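Local coordinates for periplasmic binding protein (Mycobacterium smegmatis, PDB 4MDY) that probably captures an iron-containing solute outside the cytoplasmic membrane and delivers it to an ABC transporter, at residues G60-F63 with A69-Q72. Sequence-based numbering, arbitrary orientation.
Sequences GEPF and AQRQ
The amide nitrogen NE2 of Gln70 is approached by two backbone carbonyls. It donates a hydrogen bond to the oxygen of Val65, in the loop just before helix 67-73, and it also lies 3.2 Å from Pro62 O. The direction of this second approach can be measured: the CD-NE2-O angle of about 168° places Pro62 O almost in line beyond the CD-NE2 bond of Gln70, so the glutamine points its nitrogen end at the proline carbonyl.

The proline ring comes to the same nitrogen from a different side. Pro62 CG is 3.9 Å from Gln70 NE2 and stands over the face of the amide, giving a glancing van der Waals touch. The glutamine reaches this place by a bend in its chain: chi2 of -68° turns the amide at CG, and the carboxamide end bridges a gap of 8.8 Å between Pro62 CA and Gln70 CA. The neighbouring Phe63 side chain touches Leu73, Gln77 and Pro78.

Only 87 Å² is buried, at the protein surface, where the loop after strand 53-55 passes the first turn of helix 67-73. Chemically, the contact rests on one amide end directed at main-chain oxygens: the definite bond to Val65 restrains the position of NE2, while Pro62 adds a nearby carbonyl dipole that would probably be electrostatically favourable, plus a slight van der Waals touch from the proline ring.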
loop_
_atom_site.group_PDB
_atom_site.type_symbol
_atom_site.label_atom_id
_atom_site.label_comp_id
_atom_site.label_asym_id
_atom_site.label_seq_id
_atom_site.Cartn_x
_atom_site.Cartn_y
_atom_site.Cartn_z
ATOM N N GLY A 60 8.912 7.509 9.195
ATOM C CA GLY A 60 9.365 7.605 10.586
ATOM C C GLY A 60 8.263 7.459 11.618
ATOM O O GLY A 60 8.242 8.178 12.615
ATOM N N GLU A 61 7.337 6.536 11.375
ATOM C CA GLU A 61 6.226 6.301 12.289
ATOM C C GLU A 61 6.683 5.380 13.413
ATOM O O GLU A 61 7.555 4.544 13.202
ATOM C CB GLU A 61 5.058 5.656 11.546
ATOM C CG GLU A 61 4.536 6.489 10.385
ATOM C CD GLU A 61 3.818 7.754 10.828
ATOM O OE1 GLU A 61 3.233 7.759 11.931
ATOM O OE2 GLU A 61 3.828 8.747 10.066
ATOM N N PRO A 62 6.092 5.522 14.609
ATOM C CA PRO A 62 6.473 4.643 15.726
ATOM C C PRO A 62 6.199 3.164 15.430
ATOM O O PRO A 62 5.065 2.790 15.078
ATOM C CB PRO A 62 5.614 5.139 16.898
ATOM C CG PRO A 62 4.608 6.074 16.313
ATOM C CD PRO A 62 5.147 6.573 15.018
ATOM N N PHE A 63 7.249 2.350 15.558
ATOM C CA PHE A 63 7.212 0.916 15.245
ATOM C C PHE A 63 6.953 0.607 13.763
ATOM O O PHE A 63 6.666 -0.537 13.411
ATOM C CB PHE A 63 6.197 0.189 16.137
ATOM C CG PHE A 63 6.488 0.319 17.602
ATOM C CD1 PHE A 63 7.578 -0.331 18.162
ATOM C CD2 PHE A 63 5.678 1.090 18.419
ATOM C CE1 PHE A 63 7.849 -0.217 19.511
ATOM C CE2 PHE A 63 5.942 1.209 19.771
ATOM C CZ PHE A 63 7.031 0.557 20.315
ATOM N N ALA A 69 -3.293 2.125 12.052
ATOM C CA ALA A 69 -3.116 0.812 12.666
ATOM C C ALA A 69 -2.623 0.868 14.122
ATOM O O ALA A 69 -2.417 -0.178 14.739
ATOM C CB ALA A 69 -2.180 -0.034 11.824
ATOM N N GLN A 70 -2.474 2.076 14.673
ATOM C CA GLN A 70 -1.959 2.254 16.037
ATOM C C GLN A 70 -2.905 1.750 17.132
ATOM O O GLN A 70 -2.455 1.145 18.106
ATOM C CB GLN A 70 -1.591 3.731 16.283
ATOM C CG GLN A 70 -0.203 4.096 15.777
ATOM C CD GLN A 70 0.892 3.424 16.590
ATOM O OE1 GLN A 70 0.683 3.099 17.761
ATOM N NE2 GLN A 70 2.060 3.195 15.972
ATOM N N ARG A 71 -4.205 1.997 16.972
ATOM C CA ARG A 71 -5.232 1.472 17.883
ATOM C C ARG A 71 -5.096 -0.044 18.031
ATOM O O ARG A 71 -5.132 -0.582 19.142
ATOM C CB ARG A 71 -6.640 1.800 17.352
ATOM C CG ARG A 71 -7.789 1.247 18.194
ATOM C CD ARG A 71 -9.151 1.403 17.514
ATOM N NE ARG A 71 -9.456 0.330 16.557
ATOM C CZ ARG A 71 -9.832 -0.912 16.880
ATOM N NH1 ARG A 71 -9.947 -1.283 18.153
ATOM N NH2 ARG A 71 -10.088 -1.799 15.920
ATOM N N GLN A 72 -4.940 -0.716 16.897
ATOM C CA GLN A 72 -4.855 -2.173 16.856
ATOM C C GLN A 72 -3.544 -2.667 17.485
ATOM O O GLN A 72 -3.492 -3.736 18.086
ATOM C CB GLN A 72 -4.966 -2.667 15.408
ATOM C CG GLN A 72 -6.327 -2.419 14.760
ATOM C CD GLN A 72 -6.502 -1.017 14.197
ATOM O OE1 GLN A 72 -5.736 -0.091 14.496
ATOM N NE2 GLN A 72 -7.530 -0.850 13.381
#